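Local structure of mnemiopsin 1 (5VP3) at residues A[7-12]-A[85-90]; A[11-16]-A[113-118]; A[57-62]-A[153-158]; A[75-80]-A[129-134]. The protein probably emits light when calcium binds to its EF-hand loops, as a light-sensitive, Ca(2+)-regulated photoprotein of a comb jelly. All blocks are in the same frame, centred on the assembly; numbering follows the deposited sequence. Where two conformers were deposited one is given.

Contact 1 (A[7-12]-A[85-90])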
# COMPACT_ATOMS: atom_id res chain seq x y z
N ASN A 7 0.91 -2.43 20.42
CA ASN A 7 -0.28 -2.32 19.60
C ASN A 7 -0.01 -1.96 18.14
O ASN A 7 -0.97 -1.69 17.41
CB ASN A 7 -1.18 -1.27 20.22
CG ASN A 7 -0.45 0.03 20.43
OD1 ASN A 7 0.43 0.40 19.64
ND2 ASN A 7 -0.80 0.74 21.50
N ASN A 8 1.25 -1.95 17.69
CA ASN A 8 1.62 -1.59 16.33
C ASN A 8 2.80 -2.44 15.88
O ASN A 8 3.88 -2.38 16.48
CB ASN A 8 1.97 -0.10 16.25
CG ASN A 8 2.41 0.34 14.84
OD1 ASN A 8 3.60 0.23 14.47
ND2 ASN A 8 1.46 0.87 14.08
N GLU A 9 2.61 -3.20 14.82
CA GLU A 9 3.62 -4.10 14.30
C GLU A 9 4.89 -3.42 13.86
O GLU A 9 5.89 -3.99 13.93
CB GLU A 9 3.11 -4.97 13.15
CG GLU A 9 2.47 -6.28 13.49
CD GLU A 9 3.33 -7.17 14.30
OE1 GLU A 9 4.32 -7.69 13.83
OE2 GLU A 9 2.98 -7.30 15.43
N SER A 10 4.82 -2.20 13.37
CA SER A 10 6.05 -1.55 12.92
C SER A 10 6.90 -1.09 14.10
O SER A 10 8.13 -1.23 14.07
CB SER A 10 5.72 -0.37 11.99
OG SER A 10 5.37 -0.83 10.67
N TYR A 11 6.28 -0.53 15.15
CA TYR A 11 7.01 -0.28 16.39
C TYR A 11 7.55 -1.58 16.97
O TYR A 11 8.73 -1.67 17.32
CB TYR A 11 6.12 0.44 17.42
CG TYR A 11 6.12 1.93 17.23
CD1 TYR A 11 7.29 2.68 17.37
CD2 TYR A 11 4.96 2.60 16.87
CE1 TYR A 11 7.28 4.06 17.16
CE2 TYR A 11 4.95 3.96 16.67
CZ TYR A 11 6.10 4.69 16.82
OH TYR A 11 6.03 6.04 16.61
N ARG A 12 6.70 -2.61 17.04
CA ARG A 12 7.20 -3.91 17.50
C ARG A 12 8.49 -4.29 16.76
O ARG A 12 9.49 -4.68 17.37
CB ARG A 12 6.12 -4.97 17.31
CG ARG A 12 6.46 -6.35 17.86
CD ARG A 12 5.48 -7.36 17.27
NE ARG A 12 5.82 -8.73 17.62
CZ ARG A 12 5.26 -9.82 17.08
NH1 ARG A 12 4.31 -9.72 16.15
NH2 ARG A 12 5.66 -11.02 17.47
N PHE A 85 -1.38 -3.95 5.54
CA PHE A 85 -2.10 -3.00 6.38
C PHE A 85 -1.94 -3.30 7.86
O PHE A 85 -1.90 -2.37 8.67
CB PHE A 85 -3.57 -2.91 5.92
CG PHE A 85 -3.72 -2.02 4.72
CD1 PHE A 85 -3.83 -0.65 4.89
CD2 PHE A 85 -3.64 -2.54 3.45
CE1 PHE A 85 -3.92 0.19 3.80
CE2 PHE A 85 -3.74 -1.70 2.34
CZ PHE A 85 -3.86 -0.32 2.53
N PHE A 86 -1.74 -4.56 8.23
CA PHE A 86 -1.32 -4.85 9.60
C PHE A 86 -0.05 -4.11 9.96
O PHE A 86 0.08 -3.55 11.06
CB PHE A 86 -1.12 -6.37 9.75
CG PHE A 86 -0.84 -6.82 11.15
CD1 PHE A 86 -1.59 -6.37 12.22
CD2 PHE A 86 0.16 -7.77 11.38
CE1 PHE A 86 -1.34 -6.82 13.50
CE2 PHE A 86 0.41 -8.24 12.64
CZ PHE A 86 -0.33 -7.76 13.72
N HIS A 87 0.92 -4.10 9.07
CA HIS A 87 2.16 -3.40 9.37
C HIS A 87 2.01 -1.89 9.26
O HIS A 87 2.84 -1.15 9.81
CB HIS A 87 3.27 -3.93 8.48
CG HIS A 87 3.84 -5.22 8.95
ND1 HIS A 87 5.12 -5.34 9.43
CD2 HIS A 87 3.28 -6.46 9.04
CE1 HIS A 87 5.34 -6.59 9.79
NE2 HIS A 87 4.25 -7.29 9.55
N LYS A 88 0.95 -1.41 8.57
CA LYS A 88 0.55 -0.01 8.59
C LYS A 88 -0.25 0.35 9.81
O LYS A 88 -0.71 1.48 9.89
CB LYS A 88 -0.31 0.35 7.37
CG LYS A 88 0.42 0.48 6.01
CD LYS A 88 0.91 1.87 5.76
CE LYS A 88 0.79 2.23 4.28
NZ LYS A 88 1.78 3.25 3.92
N GLY A 89 -0.47 -0.57 10.75
CA GLY A 89 -1.13 -0.26 12.01
C GLY A 89 -2.57 -0.69 12.11
O GLY A 89 -3.17 -0.48 13.17
N VAL A 90 -3.15 -1.28 11.07
CA VAL A 90 -4.55 -1.71 11.13
C VAL A 90 -4.60 -3.03 11.88
O VAL A 90 -4.43 -4.10 11.29
CB VAL A 90 -5.18 -1.83 9.74
CG1 VAL A 90 -6.68 -2.12 9.85
CG2 VAL A 90 -4.97 -0.54 8.98
O HOH W 1 -1.35 0.27 15.36
O HOH W 2 2.42 1.28 11.53
O HOH W 3 -0.24 -3.07 13.82
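The carbonyl oxygen of H87 takes two donors: S10 OG at 2.7 Å from H87 O, in the carbonyl plane, and a water that also accepts from N8 ND2. Two helix ends meet here, the capped start of helix 9-16 and the Schellman motif that closes helix 71-87. In that motif G89 N bonds back to F86 O and V90 N to F85 O, and G89 takes a positive phi (103°). Glycine suits the turn because a CB would jam against the carbonyl O of K88 and crowd N8 ND2. N8 is the N-cap. With its CG anti to the backbone N (chi1 178°), OD1 receives Y11 N at 2.9 Å and, more weakly, S10 N. Its ND2 faces the other segment, 3.5 Å from G89 CA, and a second water joins it to G89 O and N7 O. E9 lays its CB over the middle of the H87 imidazole, 4.2 Å from the ring centroid, a CH-pi contact. A bend at chi2 (-56°) carries its carboxylate along the helix, where OE2 meets R12 NH1 at 2.9 Å in a salt bridge. With an alanine here the carbon over H87 would remain, but R12 would probably lose its anion and be freer to swing. A third water accepts from E9 N and donates to F86 O at 2.8 Å.

Contact 2 (A[11-16]-A[113-118])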
# COMPACT_ATOMS: atom_id res chain seq x y z
N TYR A 11 6.28 -0.53 15.15
CA TYR A 11 7.01 -0.28 16.39
C TYR A 11 7.55 -1.58 16.97
O TYR A 11 8.73 -1.67 17.32
CB TYR A 11 6.12 0.44 17.42
CG TYR A 11 6.12 1.93 17.23
CD1 TYR A 11 7.29 2.68 17.37
CD2 TYR A 11 4.96 2.60 16.87
CE1 TYR A 11 7.28 4.06 17.16
CE2 TYR A 11 4.95 3.96 16.67
CZ TYR A 11 6.10 4.69 16.82
OH TYR A 11 6.03 6.04 16.61
N ARG A 12 6.70 -2.61 17.04
CA ARG A 12 7.20 -3.91 17.50
C ARG A 12 8.49 -4.29 16.76
O ARG A 12 9.49 -4.68 17.37
CB ARG A 12 6.12 -4.97 17.31
CG ARG A 12 6.46 -6.35 17.86
CD ARG A 12 5.48 -7.36 17.27
NE ARG A 12 5.82 -8.73 17.62
CZ ARG A 12 5.26 -9.82 17.08
NH1 ARG A 12 4.31 -9.72 16.15
NH2 ARG A 12 5.66 -11.02 17.47
N TYR A 13 8.49 -4.15 15.44
CA TYR A 13 9.63 -4.63 14.68
C TYR A 13 10.87 -3.78 14.96
O TYR A 13 11.97 -4.31 15.14
CB TYR A 13 9.30 -4.63 13.20
CG TYR A 13 10.51 -4.78 12.36
CD1 TYR A 13 11.21 -5.97 12.34
CD2 TYR A 13 10.98 -3.72 11.62
CE1 TYR A 13 12.34 -6.11 11.58
CE2 TYR A 13 12.11 -3.85 10.85
CZ TYR A 13 12.79 -5.04 10.84
OH TYR A 13 13.92 -5.18 10.07
N LEU A 14 10.72 -2.46 14.96
CA LEU A 14 11.87 -1.60 15.15
C LEU A 14 12.50 -1.88 16.50
O LEU A 14 13.72 -2.06 16.61
CB LEU A 14 11.45 -0.14 15.05
CG LEU A 14 10.99 0.25 13.64
CD1 LEU A 14 10.40 1.63 13.70
CD2 LEU A 14 12.17 0.18 12.62
N ARG A 15 11.67 -1.97 17.55
CA ARG A 15 12.22 -2.21 18.89
C ARG A 15 12.89 -3.59 18.97
O ARG A 15 13.88 -3.75 19.68
CB ARG A 15 11.14 -2.09 19.96
CG ARG A 15 10.43 -0.72 20.08
CD ARG A 15 11.34 0.50 19.75
NE ARG A 15 10.60 1.77 19.87
CZ ARG A 15 10.79 2.86 19.11
NH1 ARG A 15 11.70 2.88 18.14
NH2 ARG A 15 10.08 3.95 19.33
N SER A 16 12.38 -4.57 18.22
CA SER A 16 12.98 -5.89 18.22
C SER A 16 14.40 -5.90 17.65
O SER A 16 15.17 -6.81 17.98
CB SER A 16 12.11 -6.87 17.42
OG SER A 16 12.16 -6.63 16.02
N ARG A 113 12.68 1.03 5.75
CA ARG A 113 14.10 1.38 5.62
C ARG A 113 15.00 0.42 6.42
O ARG A 113 16.10 0.08 5.98
CB ARG A 113 14.33 2.83 6.08
CG ARG A 113 13.79 3.87 5.04
CD ARG A 113 14.15 5.30 5.40
NE ARG A 113 13.59 5.73 6.70
CZ ARG A 113 12.49 6.48 6.85
NH1 ARG A 113 11.79 6.91 5.80
NH2 ARG A 113 12.09 6.82 8.07
N GLU A 114 14.54 -0.01 7.60
CA GLU A 114 15.33 -0.93 8.44
C GLU A 114 15.45 -2.28 7.75
O GLU A 114 16.53 -2.85 7.65
CB GLU A 114 14.64 -1.04 9.81
CG GLU A 114 15.34 -1.87 10.88
CD GLU A 114 16.71 -1.32 11.25
OE1 GLU A 114 16.88 -0.09 11.22
OE2 GLU A 114 17.61 -2.11 11.57
N ARG A 115 14.35 -2.74 7.21
CA ARG A 115 14.34 -3.92 6.41
C ARG A 115 15.29 -3.84 5.23
O ARG A 115 15.98 -4.75 4.98
CB ARG A 115 12.95 -4.22 5.91
CG ARG A 115 12.05 -4.99 6.83
CD ARG A 115 10.64 -5.10 6.27
NE ARG A 115 9.76 -5.03 7.37
CZ ARG A 115 8.87 -4.12 7.58
NH1 ARG A 115 8.60 -3.21 6.73
NH2 ARG A 115 8.23 -4.20 8.68
N GLU A 116 15.30 -2.74 4.53
CA GLU A 116 16.18 -2.58 3.42
C GLU A 116 17.61 -2.74 3.85
O GLU A 116 18.34 -3.47 3.29
CB GLU A 116 16.06 -1.23 2.76
CG GLU A 116 14.90 -1.05 1.87
CD GLU A 116 14.74 0.37 1.43
OE1 GLU A 116 15.13 1.25 2.14
OE2 GLU A 116 14.22 0.59 0.40
N ARG A 117 17.97 -2.01 4.86
CA ARG A 117 19.31 -2.03 5.35
C ARG A 117 19.71 -3.42 5.80
O ARG A 117 20.81 -3.79 5.70
CB ARG A 117 19.52 -0.96 6.42
CG ARG A 117 19.56 -1.43 7.83
CD ARG A 117 20.15 -0.42 8.75
NE ARG A 117 21.56 -0.39 8.69
CZ ARG A 117 22.29 0.52 9.28
NH1 ARG A 117 21.73 1.46 9.98
NH2 ARG A 117 23.59 0.48 9.18
N ARG A 118 18.76 -4.21 6.22
CA ARG A 118 19.03 -5.53 6.70
C ARG A 118 18.85 -6.60 5.69
O ARG A 118 19.00 -7.73 5.99
CB ARG A 118 18.17 -5.82 7.88
CG ARG A 118 18.61 -5.16 9.12
CD ARG A 118 17.65 -5.38 10.24
NE ARG A 118 18.16 -4.69 11.39
CZ ARG A 118 18.94 -5.24 12.29
NH1 ARG A 118 19.24 -6.49 12.20
NH2 ARG A 118 19.39 -4.55 13.29
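The N-terminal helix 9-16 lies against the last turns of helix 101-117 chiefly through Y13, which reaches across to E114, R115 and R118. The axes of the short segments stay 11.2 Å apart and run at 42° to one another, a spacing that the long tyrosine side chain bridges well. Its CG is anti to the backbone N (chi1 166°), and the hydroxyl ends among aliphatic carbons: E114 CG, R115 CG and R118 CD each lie 3.7 Å from Y13 OH. That oxygen also has a weak hydrogen bond to E120. The guanidinium of R115 sits obliquely to the ring, its CZ 5.0 Å from the Y13 centroid, an off-centre cation-pi contact. Its NH1 is held by a salt bridge to E112. In this mostly helical EF-hand photoprotein the contact joins the N-terminal helix to one from the middle of the chain by packing, without a hydrogen bond between the two segments. L14 supplies the apolar part beside Y13, with CD2 3.9 Å from E114 CB. E114 has two roles: its CB and CG touch Y13 and L14, while a bend at chi2 (62°) carries the carboxylate clear of them. There OE1 meets N19 ND2, and OE2 uses its anti lone pair to take R118 NE at 2.6 Å, almost straight and in the guanidinium plane.

Contact 3 (A[57-62]-A[153-158]); sequences MYWPDR and KAFDVP
R62 directs both terminal nitrogens at one oxygen of D156: NH1 is 3.0 Å and NH2 3.2 Å from D156 OD1, and both come from the same face of the carboxylate plane. A bend at chi3 (61°) in R62 brings the guanidinium there. This forked salt bridge lies where helix 145-154, which carries the cadmium ligand E147 of an EF-hand, ends in a Schellman motif beside helix 53-66, which carries the ligand E55 of another. D156 is the C-prime residue of that motif, with a positive phi (57°) that asparagine, aspartate and glycine accept more readily than most residues. Its N bonds back to K153 O at 3.1 Å. The same K153 O lies near R62 NH2, but at too poor an angle for a hydrogen bond. A154 O takes no hydrogen bond from the facing segment, yet it is well placed: it sits above the centre of the R62 guanidinium, where the positive charge is likely to suit it. In helix 53-66, P60 has no N-H to give, and the kink there leaves W59 N without a bond to the turn before. Regular bonding resumes with D61 N to M57 O and R62 N to Y58 O. The apolar part rests on W59, whose CB touches F155 CE1 at 3.5 Å. The indole's five-membered ring and the F155 ring are nearly parallel, at 8°, but slid so far apart that they hardly overlap. The indole edge turns toward oxygens instead, with CE3 3.0 Å from A154 O and CH2 3.7 Å from D156 OD2.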
# COMPACT_ATOMS: atom_id res chain seq x y z
N MET A 57 -10.20 -4.30 2.92
CA MET A 57 -10.30 -5.41 1.98
C MET A 57 -11.38 -5.22 0.91
O MET A 57 -11.43 -6.00 -0.04
CB MET A 57 -10.55 -6.70 2.76
CG MET A 57 -9.39 -7.05 3.67
SD MET A 57 -7.80 -7.16 2.81
CE MET A 57 -8.29 -8.22 1.45
N TYR A 58 -12.21 -4.19 1.04
CA TYR A 58 -13.18 -3.88 -0.01
C TYR A 58 -12.48 -3.58 -1.34
O TYR A 58 -13.01 -3.88 -2.42
CB TYR A 58 -14.05 -2.71 0.48
CG TYR A 58 -14.91 -2.02 -0.54
CD1 TYR A 58 -16.21 -2.43 -0.78
CD2 TYR A 58 -14.45 -0.92 -1.22
CE1 TYR A 58 -17.01 -1.78 -1.70
CE2 TYR A 58 -15.25 -0.25 -2.13
CZ TYR A 58 -16.52 -0.69 -2.36
OH TYR A 58 -17.31 -0.04 -3.27
N TRP A 59 -11.28 -3.05 -1.29
CA TRP A 59 -10.67 -2.56 -2.51
C TRP A 59 -10.04 -3.68 -3.32
O TRP A 59 -10.31 -3.78 -4.53
CB TRP A 59 -9.66 -1.47 -2.14
CG TRP A 59 -10.40 -0.33 -1.49
CD1 TRP A 59 -10.47 -0.08 -0.17
CD2 TRP A 59 -11.24 0.65 -2.13
NE1 TRP A 59 -11.29 1.00 0.07
CE2 TRP A 59 -11.78 1.46 -1.12
CE3 TRP A 59 -11.59 0.91 -3.46
CZ2 TRP A 59 -12.61 2.53 -1.38
CZ3 TRP A 59 -12.44 1.96 -3.72
CH2 TRP A 59 -12.93 2.78 -2.67
N PRO A 60 -9.21 -4.55 -2.72
CA PRO A 60 -8.73 -5.71 -3.47
C PRO A 60 -9.85 -6.60 -3.90
O PRO A 60 -9.78 -7.21 -4.97
CB PRO A 60 -7.80 -6.43 -2.49
CG PRO A 60 -8.14 -5.86 -1.12
CD PRO A 60 -8.58 -4.47 -1.39
N ASP A 61 -10.91 -6.70 -3.10
CA ASP A 61 -12.04 -7.51 -3.53
C ASP A 61 -12.69 -6.90 -4.77
O ASP A 61 -13.14 -7.64 -5.65
CB ASP A 61 -13.05 -7.69 -2.39
CG ASP A 61 -14.22 -8.57 -2.79
OD1 ASP A 61 -14.05 -9.81 -2.90
OD2 ASP A 61 -15.30 -7.99 -3.02
N ARG A 62 -12.74 -5.56 -4.88
CA ARG A 62 -13.24 -4.96 -6.12
C ARG A 62 -12.28 -5.21 -7.29
O ARG A 62 -12.71 -5.42 -8.43
CB ARG A 62 -13.47 -3.46 -5.92
CG ARG A 62 -14.81 -3.14 -5.28
CD ARG A 62 -15.06 -1.64 -5.22
NE ARG A 62 -15.09 -1.03 -6.55
CZ ARG A 62 -15.13 0.28 -6.78
NH1 ARG A 62 -15.15 1.14 -5.75
NH2 ARG A 62 -15.16 0.75 -8.02
N LYS A 153 -9.85 1.97 -11.67
CA LYS A 153 -11.30 1.88 -11.55
C LYS A 153 -11.68 1.21 -10.24
O LYS A 153 -12.56 1.69 -9.52
CB LYS A 153 -11.84 1.11 -12.74
CG LYS A 153 -13.29 0.70 -12.66
CD LYS A 153 -13.75 0.20 -14.03
CE LYS A 153 -15.12 -0.45 -13.97
NZ LYS A 153 -15.60 -0.84 -15.33
N ALA A 154 -11.02 0.10 -9.91
CA ALA A 154 -11.29 -0.57 -8.64
C ALA A 154 -11.03 0.33 -7.46
O ALA A 154 -11.68 0.19 -6.41
CB ALA A 154 -10.43 -1.83 -8.52
N PHE A 155 -10.09 1.27 -7.59
CA PHE A 155 -9.77 2.14 -6.47
C PHE A 155 -10.47 3.50 -6.53
O PHE A 155 -10.11 4.39 -5.76
CB PHE A 155 -8.28 2.36 -6.38
CG PHE A 155 -7.58 1.29 -5.65
CD1 PHE A 155 -7.64 1.24 -4.26
CD2 PHE A 155 -6.88 0.34 -6.33
CE1 PHE A 155 -6.99 0.25 -3.58
CE2 PHE A 155 -6.22 -0.65 -5.67
CZ PHE A 155 -6.27 -0.71 -4.29
N ASP A 156 -11.43 3.70 -7.43
CA ASP A 156 -12.09 5.00 -7.54
C ASP A 156 -11.08 6.11 -7.81
O ASP A 156 -11.21 7.23 -7.31
CB ASP A 156 -12.89 5.35 -6.28
CG ASP A 156 -14.16 4.56 -6.16
OD1 ASP A 156 -14.46 3.77 -7.09
OD2 ASP A 156 -14.85 4.72 -5.12
N VAL A 157 -10.05 5.78 -8.58
CA VAL A 157 -9.16 6.79 -9.15
C VAL A 157 -9.62 6.95 -10.60
O VAL A 157 -10.00 5.95 -11.23
CB VAL A 157 -7.68 6.38 -9.06
CG1 VAL A 157 -6.79 7.46 -9.62
CG2 VAL A 157 -7.30 6.06 -7.62
N PRO A 158 -9.63 8.17 -11.15
CA PRO A 158 -10.04 8.34 -12.54
C PRO A 158 -9.07 7.63 -13.48
O PRO A 158 -7.86 7.73 -13.32
CB PRO A 158 -10.00 9.86 -12.74
CG PRO A 158 -9.89 10.44 -11.37
CD PRO A 158 -9.20 9.43 -10.55

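Contact 4 (A[75-80]-A[129-134])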
# COMPACT_ATOMS: atom_id res chain seq x y z
N GLU A 75 -5.69 -15.22 -3.53
CA GLU A 75 -5.34 -15.49 -2.15
C GLU A 75 -3.99 -14.85 -1.80
O GLU A 75 -3.82 -14.30 -0.71
CB GLU A 75 -5.35 -17.00 -1.92
CG GLU A 75 -4.79 -17.44 -0.59
CD GLU A 75 -5.62 -16.98 0.64
OE1 GLU A 75 -6.84 -16.59 0.54
OE2 GLU A 75 -5.03 -17.04 1.73
N LYS A 76 -3.02 -14.88 -2.71
CA LYS A 76 -1.78 -14.14 -2.50
C LYS A 76 -2.01 -12.64 -2.32
O LYS A 76 -1.32 -12.00 -1.51
CB LYS A 76 -0.82 -14.36 -3.68
CG LYS A 76 -0.17 -15.72 -3.70
CD LYS A 76 0.64 -16.00 -2.42
CE LYS A 76 1.31 -17.39 -2.42
NZ LYS A 76 2.24 -17.53 -3.59
N MET A 77 -2.91 -12.05 -3.12
CA MET A 77 -3.21 -10.63 -2.99
C MET A 77 -3.88 -10.35 -1.66
O MET A 77 -3.53 -9.36 -0.99
CB MET A 77 -4.12 -10.18 -4.13
CG MET A 77 -4.79 -8.81 -3.87
SD MET A 77 -5.69 -8.16 -5.28
CE MET A 77 -7.13 -9.19 -5.28
N ARG A 78 -4.87 -11.16 -1.28
CA ARG A 78 -5.52 -11.03 0.02
C ARG A 78 -4.49 -11.07 1.14
O ARG A 78 -4.47 -10.20 2.01
CB ARG A 78 -6.57 -12.14 0.24
CG ARG A 78 -7.42 -12.03 1.54
CD ARG A 78 -7.92 -13.39 2.07
NE ARG A 78 -6.77 -14.26 2.35
CZ ARG A 78 -5.91 -14.10 3.37
NH1 ARG A 78 -6.08 -13.13 4.25
NH2 ARG A 78 -4.86 -14.91 3.51
N ALA A 79 -3.62 -12.09 1.13
CA ALA A 79 -2.58 -12.20 2.15
C ALA A 79 -1.69 -10.98 2.19
O ALA A 79 -1.29 -10.52 3.26
CB ALA A 79 -1.71 -13.43 1.87
N ALA A 80 -1.24 -10.53 1.01
CA ALA A 80 -0.33 -9.39 0.95
C ALA A 80 -0.98 -8.13 1.49
O ALA A 80 -0.35 -7.36 2.22
CB ALA A 80 0.13 -9.17 -0.48
N ASN A 129 4.01 -7.23 -6.00
CA ASN A 129 4.13 -8.48 -6.75
C ASN A 129 2.90 -9.38 -6.62
O ASN A 129 2.62 -10.18 -7.54
CB ASN A 129 5.40 -9.20 -6.31
CG ASN A 129 6.65 -8.56 -6.93
OD1 ASN A 129 6.66 -8.27 -8.12
ND2 ASN A 129 7.66 -8.30 -6.13
N ALA A 130 2.13 -9.24 -5.54
CA ALA A 130 0.87 -9.98 -5.48
C ALA A 130 -0.19 -9.34 -6.37
O ALA A 130 -0.97 -10.04 -7.04
CB ALA A 130 0.37 -10.06 -4.05
N TYR A 131 -0.26 -8.03 -6.36
CA TYR A 131 -1.23 -7.39 -7.23
C TYR A 131 -0.87 -7.62 -8.68
O TYR A 131 -1.75 -7.73 -9.54
CB TYR A 131 -1.26 -5.90 -6.96
CG TYR A 131 -2.36 -5.43 -6.07
CD1 TYR A 131 -2.17 -5.32 -4.71
CD2 TYR A 131 -3.58 -5.04 -6.59
CE1 TYR A 131 -3.18 -4.85 -3.88
CE2 TYR A 131 -4.59 -4.60 -5.78
CZ TYR A 131 -4.38 -4.51 -4.41
OH TYR A 131 -5.35 -4.03 -3.56
N TYR A 132 0.43 -7.64 -8.97
CA TYR A 132 0.91 -7.78 -10.34
C TYR A 132 0.16 -8.86 -11.07
O TYR A 132 -0.41 -8.64 -12.14
CB TYR A 132 2.40 -8.11 -10.33
CG TYR A 132 3.13 -7.95 -11.63
CD1 TYR A 132 3.70 -6.75 -11.97
CD2 TYR A 132 3.33 -9.04 -12.49
CE1 TYR A 132 4.42 -6.59 -13.18
CE2 TYR A 132 4.03 -8.90 -13.68
CZ TYR A 132 4.57 -7.67 -14.01
OH TYR A 132 5.28 -7.54 -15.17
N ASP A 133 0.18 -10.06 -10.51
CA ASP A 133 -0.43 -11.19 -11.17
C ASP A 133 -1.93 -11.01 -11.30
O ASP A 133 -2.54 -11.48 -12.24
CB ASP A 133 -0.09 -12.46 -10.41
CG ASP A 133 1.39 -12.74 -10.38
OD1 ASP A 133 2.08 -12.34 -11.34
OD2 ASP A 133 1.84 -13.37 -9.42
N VAL A 134 -2.56 -10.36 -10.34
CA VAL A 134 -3.99 -10.15 -10.45
C VAL A 134 -4.29 -9.13 -11.55
O VAL A 134 -5.24 -9.29 -12.33
CB VAL A 134 -4.54 -9.75 -9.07
CG1 VAL A 134 -5.98 -9.36 -9.14
CG2 VAL A 134 -4.40 -10.92 -8.13
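K76 brings its backbone to the contact, with its carbonyl O 3.6 Å from the methyl carbon CB of A130, while its charged end leads off toward solvent. M77 comes next and does most of the packing. Its CA lies 3.8 Å from A130 CB, an approach that a small side chain on the facing helix allows. CG stands anti to the backbone N (chi1 164°), which sends the thioether toward Y131. There SD sits over one face of the phenol ring, offset toward the rim and 4.0 Å from its centroid, a Met-aromatic contact. A bend at chi3 then turns CE to V134 CG1, also 4.0 Å away. With an alanine in place of V134, the M77 methyl would probably lose this wall and be freer to rotate beside a small gap. The two helices, 71-87 and 123-135, run roughly antiparallel, the segment axes only 8.3 Å apart at 149°, and helix 123-135 leads into the cadmium-binding EF-hand loop that begins with D136. R78 points away from this interface, gripping E75 of its own helix side-on in a salt bridge. One turn after M77, A80 CB meets A130 CB at 3.7 Å, methyl against methyl.

Contacts 3 and 4 form one neighbourhood: the P60 carbonyl touches the M77 methyl, and Y131 OH lies against both P60 and F155. Contact 4 is buried and apolar, whereas contact 3 adds an ion pair to the exposed D156. Contacts 1 and 2 share helix 9-16 and meet where H87 ND1 lies close to R115 NH2. Contact 1, partly buried between two helix ends, relies on backbone carbonyls and waters; contact 2, near the end of helix 101-117, on tyrosine, aliphatic stems and arginine, and is largely buried although its centre lies about 18 Å from that of the chain. Helix 71-87 serves both pairs, through its middle in contact 4 and its end in contact 1.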